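Local coordinates for protein eukaryotic Translation Initiation 4E (Schistosoma mansoni, PDB 3HXI) that binds the 7-methylguanosine cap of messenger RNA and, as a eukaryotic initiation factor 4E, probably brings capped messages to the translation machinery, at residues A[83-88]-A[134-139]. Numbering follows the deposited sequence.
Sequences GGRWLI and KLSVWL. With GTG (7-methyl-guanosine-5'-triphosphate-5'-guanosine), chain C.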
ATOM      1  N   GLY A  83       9.196  10.425   4.763  1.00 20.03           N
ATOM      2  CA  GLY A  83       7.812  10.284   4.337  1.00 18.34           C
ATOM      3  C   GLY A  83       6.797  10.012   5.438  1.00 18.39           C
ATOM      4  O   GLY A  83       6.968  10.366   6.625  1.00 17.02           O
ATOM      5  N   GLY A  84       5.699   9.400   5.032  1.00 18.07           N
ATOM      6  CA  GLY A  84       4.646   9.072   5.973  1.00 17.22           C
ATOM      7  C   GLY A  84       3.626   8.208   5.279  1.00 17.39           C
ATOM      8  O   GLY A  84       3.680   8.017   4.063  1.00 18.16           O
ATOM      9  N   ARG A  85       2.700   7.673   6.063  1.00 17.63           N
ATOM     10  CA  ARG A  85       1.690   6.772   5.527  1.00 16.40           C
ATOM     11  C   ARG A  85       0.278   7.262   5.787  1.00 16.31           C
ATOM     12  O   ARG A  85      -0.000   7.824   6.849  1.00 15.88           O
ATOM     13  CB  ARG A  85       1.863   5.349   6.105  1.00 16.28           C
ATOM     14  CG  ARG A  85       1.403   5.226   7.553  1.00 17.33           C
ATOM     15  CD  ARG A  85       1.656   3.853   8.114  1.00 16.37           C
ATOM     16  NE  ARG A  85       1.218   3.808   9.498  1.00 18.63           N
ATOM     17  CZ  ARG A  85       1.126   2.713  10.241  1.00 20.94           C
ATOM     18  NH1 ARG A  85       0.687   2.818  11.499  1.00 23.04           N
ATOM     19  NH2 ARG A  85       1.458   1.528   9.742  1.00 17.56           N
ATOM     20  N   TRP A  86      -0.602   7.056   4.802  1.00 16.61           N
ATOM     21  CA  TRP A  86      -2.040   7.091   5.060  1.00 16.05           C
ATOM     22  C   TRP A  86      -2.398   5.767   5.708  1.00 16.54           C
ATOM     23  O   TRP A  86      -2.136   4.722   5.122  1.00 15.60           O
ATOM     24  CB  TRP A  86      -2.845   7.303   3.771  1.00 17.07           C
ATOM     25  CG  TRP A  86      -2.948   8.782   3.378  1.00 19.04           C
ATOM     26  CD1 TRP A  86      -2.407   9.379   2.274  1.00 18.53           C
ATOM     27  CD2 TRP A  86      -3.606   9.825   4.118  1.00 17.40           C
ATOM     28  NE1 TRP A  86      -2.717  10.745   2.260  1.00 15.10           N
ATOM     29  CE2 TRP A  86      -3.448  11.030   3.385  1.00 17.49           C
ATOM     30  CE3 TRP A  86      -4.352   9.851   5.315  1.00 18.53           C
ATOM     31  CZ2 TRP A  86      -3.998  12.248   3.816  1.00 17.76           C
ATOM     32  CZ3 TRP A  86      -4.877  11.046   5.741  1.00 17.61           C
ATOM     33  CH2 TRP A  86      -4.695  12.239   4.990  1.00 17.12           C
ATOM     34  N   LEU A  87      -2.968   5.820   6.917  1.00 15.31           N
ATOM     35  CA  LEU A  87      -3.350   4.622   7.660  1.00 15.58           C
ATOM     36  C   LEU A  87      -4.860   4.406   7.643  1.00 16.76           C
ATOM     37  O   LEU A  87      -5.643   5.314   7.953  1.00 14.83           O
ATOM     38  CB  LEU A  87      -2.824   4.698   9.102  1.00 15.77           C
ATOM     39  CG  LEU A  87      -3.315   3.548   9.999  1.00 15.65           C
ATOM     40  CD1 LEU A  87      -2.579   2.268   9.677  1.00 15.88           C
ATOM     41  CD2 LEU A  87      -3.142   3.941  11.443  1.00 21.56           C
ATOM     42  N   ILE A  88      -5.255   3.188   7.270  1.00 16.27           N
ATOM     43  CA  ILE A  88      -6.674   2.834   7.148  1.00 17.13           C
ATOM     44  C   ILE A  88      -6.969   1.734   8.159  1.00 16.98           C
ATOM     45  O   ILE A  88      -6.364   0.664   8.093  1.00 16.85           O
ATOM     46  CB  ILE A  88      -7.002   2.263   5.747  1.00 17.24           C
ATOM     47  CG1 ILE A  88      -6.750   3.301   4.643  1.00 17.91           C
ATOM     48  CG2 ILE A  88      -8.485   1.773   5.688  1.00 17.76           C
ATOM     49  CD1 ILE A  88      -6.397   2.657   3.303  1.00 18.51           C
ATOM     50  N   LYS A 134      -5.089  -3.347   9.285  1.00 17.59           N
ATOM     51  CA  LYS A 134      -4.691  -2.028   8.828  1.00 17.97           C
ATOM     52  C   LYS A 134      -4.233  -2.122   7.379  1.00 18.07           C
ATOM     53  O   LYS A 134      -3.541  -3.072   7.003  1.00 17.48           O
ATOM     54  CB  LYS A 134      -3.542  -1.490   9.682  1.00 18.06           C
ATOM     55  CG  LYS A 134      -3.897  -1.263  11.160  1.00 19.08           C
ATOM     56  CD  LYS A 134      -2.667  -0.900  11.948  1.00 18.53           C
ATOM     57  CE  LYS A 134      -1.811  -2.153  12.274  1.00 19.68           C
ATOM     58  NZ  LYS A 134      -0.833  -1.857  13.367  1.00 20.63           N
ATOM     59  N   LEU A 135      -4.620  -1.140   6.572  1.00 17.70           N
ATOM     60  CA  LEU A 135      -4.030  -0.970   5.244  1.00 18.30           C
ATOM     61  C   LEU A 135      -3.352   0.389   5.271  1.00 18.20           C
ATOM     62  O   LEU A 135      -3.861   1.309   5.911  1.00 18.12           O
ATOM     63  CB  LEU A 135      -5.094  -0.976   4.147  1.00 17.66           C
ATOM     64  CG  LEU A 135      -5.557  -2.296   3.518  1.00 20.00           C
ATOM     65  CD1 LEU A 135      -6.565  -3.002   4.446  1.00 20.85           C
ATOM     66  CD2 LEU A 135      -6.217  -2.046   2.154  1.00 18.58           C
ATOM     67  N   SER A 136      -2.240   0.521   4.563  1.00 17.19           N
ATOM     68  CA  SER A 136      -1.469   1.762   4.582  1.00 17.33           C
ATOM     69  C   SER A 136      -0.991   2.046   3.171  1.00 17.67           C
ATOM     70  O   SER A 136      -0.743   1.121   2.407  1.00 17.08           O
ATOM     71  CB  SER A 136      -0.239   1.603   5.476  1.00 18.77           C
ATOM     72  OG  SER A 136      -0.588   1.586   6.843  1.00 23.98           O
ATOM     73  N   VAL A 137      -0.835   3.324   2.845  1.00 16.36           N
ATOM     74  CA  VAL A 137      -0.115   3.721   1.648  1.00 16.10           C
ATOM     75  C   VAL A 137       1.006   4.642   2.105  1.00 15.95           C
ATOM     76  O   VAL A 137       0.757   5.656   2.754  1.00 14.96           O
ATOM     77  CB  VAL A 137      -1.002   4.466   0.656  1.00 16.17           C
ATOM     78  CG1 VAL A 137      -0.148   5.098  -0.461  1.00 16.14           C
ATOM     79  CG2 VAL A 137      -2.064   3.542   0.094  1.00 16.40           C
ATOM     80  N   TRP A 138       2.229   4.279   1.741  1.00 15.36           N
ATOM     81  CA  TRP A 138       3.425   5.020   2.119  1.00 16.16           C
ATOM     82  C   TRP A 138       3.761   6.026   1.024  1.00 16.94           C
ATOM     83  O   TRP A 138       3.757   5.670  -0.166  1.00 16.99           O
ATOM     84  CB  TRP A 138       4.571   4.020   2.249  1.00 16.87           C
ATOM     85  CG  TRP A 138       4.536   3.177   3.505  1.00 17.02           C
ATOM     86  CD1 TRP A 138       3.431   2.729   4.196  1.00 18.14           C
ATOM     87  CD2 TRP A 138       5.676   2.669   4.196  1.00 19.22           C
ATOM     88  NE1 TRP A 138       3.833   1.964   5.277  1.00 17.90           N
ATOM     89  CE2 TRP A 138       5.204   1.926   5.304  1.00 17.74           C
ATOM     90  CE3 TRP A 138       7.063   2.763   3.977  1.00 18.90           C
ATOM     91  CZ2 TRP A 138       6.074   1.297   6.211  1.00 19.33           C
ATOM     92  CZ3 TRP A 138       7.920   2.147   4.872  1.00 19.03           C
ATOM     93  CH2 TRP A 138       7.421   1.400   5.970  1.00 19.25           C
ATOM     94  N   LEU A 139       4.044   7.258   1.451  1.00 16.30           N
ATOM     95  CA  LEU A 139       4.292   8.416   0.595  1.00 17.37           C
ATOM     96  C   LEU A 139       5.701   8.922   0.857  1.00 18.40           C
ATOM     97  O   LEU A 139       6.229   8.750   1.955  1.00 18.09           O
ATOM     98  CB  LEU A 139       3.300   9.538   0.929  1.00 17.31           C
ATOM     99  CG  LEU A 139       1.810   9.298   0.653  1.00 18.04           C
ATOM    100  CD1 LEU A 139       1.048  10.625   0.641  1.00 20.94           C
ATOM    101  CD2 LEU A 139       1.619   8.618  -0.697  1.00 19.40           C
TER
HETATM  102  PA  GTG C 501       3.865  -2.931  13.031  1.00 21.25           P
HETATM  103  O1A GTG C 501       3.815  -4.380  12.629  1.00 20.05           O
HETATM  104  O2A GTG C 501       3.561  -1.819  12.051  1.00 23.21           O
HETATM  105  O3A GTG C 501       3.005  -2.630  14.353  1.00 21.39           O
HETATM  106  PB  GTG C 501       1.928  -3.537  15.093  1.00 22.28           P
HETATM  107  O1B GTG C 501       0.852  -4.001  14.142  1.00 21.88           O
HETATM  108  O2B GTG C 501       1.539  -2.754  16.343  1.00 20.60           O
HETATM  109  O3B GTG C 501       2.855  -4.756  15.582  1.00 20.52           O
HETATM  110  N9A GTG C 501       9.064  -2.007  12.115  1.00 21.80           N
HETATM  111  C8A GTG C 501       7.978  -1.775  11.370  1.00 20.77           C
HETATM  112  N7A GTG C 501       8.362  -1.178  10.219  1.00 20.35           N
HETATM  113  C7X GTG C 501       7.418  -0.777   9.147  1.00 20.75           C
HETATM  114  C5A GTG C 501       9.689  -1.043  10.262  1.00 20.56           C
HETATM  115  C6A GTG C 501      10.595  -0.494   9.346  1.00 22.64           C
HETATM  116  O6A GTG C 501      10.244  -0.008   8.246  1.00 20.99           O
HETATM  117  N1A GTG C 501      11.907  -0.480   9.688  1.00 22.15           N
HETATM  118  C2A GTG C 501      12.315  -1.014  10.883  1.00 22.57           C
HETATM  119  N2A GTG C 501      13.611  -1.018  11.242  1.00 22.37           N
HETATM  120  N3A GTG C 501      11.435  -1.546  11.760  1.00 21.59           N
HETATM  121  C4A GTG C 501      10.127  -1.570  11.452  1.00 21.15           C
HETATM  122  O5D GTG C 501       5.346  -2.667  13.528  1.00 21.02           O
HETATM  123  C5D GTG C 501       5.870  -3.461  14.588  1.00 20.59           C
HETATM  124  C4D GTG C 501       7.327  -3.114  14.795  1.00 21.64           C
HETATM  125  O4D GTG C 501       8.058  -3.535  13.652  1.00 20.99           O
HETATM  126  C3D GTG C 501       7.597  -1.629  14.923  1.00 23.31           C
HETATM  127  O3D GTG C 501       7.348  -1.168  16.249  1.00 22.81           O
HETATM  128  C2D GTG C 501       9.053  -1.553  14.530  1.00 23.34           C
HETATM  129  O2D GTG C 501       9.877  -1.920  15.646  1.00 23.97           O
HETATM  130  C1D GTG C 501       9.147  -2.632  13.457  1.00 22.42           C
HETATM  131  PG  GTG C 501       2.375  -6.141  16.241  1.00 21.25           P
HETATM  132  O1G GTG C 501       0.944  -6.468  15.953  1.00 21.42           O
HETATM  133  O2G GTG C 501       2.881  -6.180  17.672  1.00 22.85           O
HETATM  134  O5E GTG C 501       3.300  -7.151  15.401  1.00 22.25           O
HETATM  135  C5E GTG C 501       3.005  -7.425  14.032  1.00 20.85           C
HETATM  136  C4E GTG C 501       3.958  -8.476  13.501  1.00 22.56           C
HETATM  137  O4E GTG C 501       5.289  -7.950  13.536  1.00 21.11           O
HETATM  138  C3E GTG C 501       3.990  -9.733  14.350  1.00 23.30           C
HETATM  139  O3E GTG C 501       4.356 -10.817  13.480  1.00 24.31           O
HETATM  140  C2E GTG C 501       5.135  -9.503  15.326  1.00 22.62           C
HETATM  141  O2E GTG C 501       5.715 -10.726  15.809  1.00 22.59           O
HETATM  142  C1E GTG C 501       6.099  -8.738  14.430  1.00 24.52           C
HETATM  143  N9B GTG C 501       7.034  -7.798  15.080  1.00 24.29           N
HETATM  144  C8B GTG C 501       6.399  -6.732  15.819  1.00 26.24           C
HETATM  145  N7B GTG C 501       7.563  -5.979  16.274  1.00 26.72           N
HETATM  146  C5B GTG C 501       8.686  -6.581  15.778  1.00 26.85           C
HETATM  147  C6B GTG C 501      10.125  -6.282  15.885  1.00 27.70           C
HETATM  148  O6B GTG C 501      10.467  -5.271  16.555  1.00 26.90           O
HETATM  149  N1B GTG C 501      11.003  -7.124  15.270  1.00 26.77           N
HETATM  150  C2B GTG C 501      10.582  -8.219  14.548  1.00 27.23           C
HETATM  151  N2B GTG C 501      11.469  -9.041  13.934  1.00 26.10           N
HETATM  152  N3B GTG C 501       9.274  -8.545  14.409  1.00 26.54           N
HETATM  153  C4B GTG C 501       8.331  -7.769  14.980  1.00 25.36           C
HETATM  154  O   HOH W   1       2.419   0.509   7.302  1.00 20.51           O
HETATM  155  O   HOH W   2       1.122  -0.698  11.526  1.00 23.82           O
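Gly84, Trp86 and Ile88 pair with Leu139, Val137 and Leu135 through six backbone hydrogen bonds, two to each pair, joining 84-88 and 134-139 as antiparallel neighbours in the curved eIF4E sheet, their axes approaching to 4.4 Å. Arg85, Leu87, Ser136 and Trp138 rise on the cap-binding face, where the Lys134 chain also lies. Arg85 turns CG in between N and C of its own backbone (chi1 74°) and then runs straight out past Ser136, its CD 3.4 Å from Ser136 OG, while CB meets Trp138 CD1 at 3.6 Å. Leu87 CD1 sits over the centre of the guanidinium, 3.7 Å above its plane. At the edge of that group NH2 donates to two waters: one also accepts from Trp138 NE1 and is weakly bonded to Ser136 OG; the other accepts from Lys134 NZ and donates to O2A of the cap triphosphate. NH1 is hydrogen-bonded to Gln168 OE1 on the neighbouring strand 166-169. Lys134, bent at chi3 (-79°), crosses Leu87 and donates from NZ to GTG O1B at 2.8 Å. The cap methyl C7X lies at the edge of the Trp138 ring, in its plane, 3.8 Å from CZ2. On the reverse face Trp86 CD1 meets Leu139 CD1, and Ile88 CD1 packs on Leu135 CB, beneath helices 96-108 and 145-159. One face is thus apolar and helix-covered, the other cationic and hydrated, with Lys134 holding the triphosphate directly and Arg85 reaching it through water.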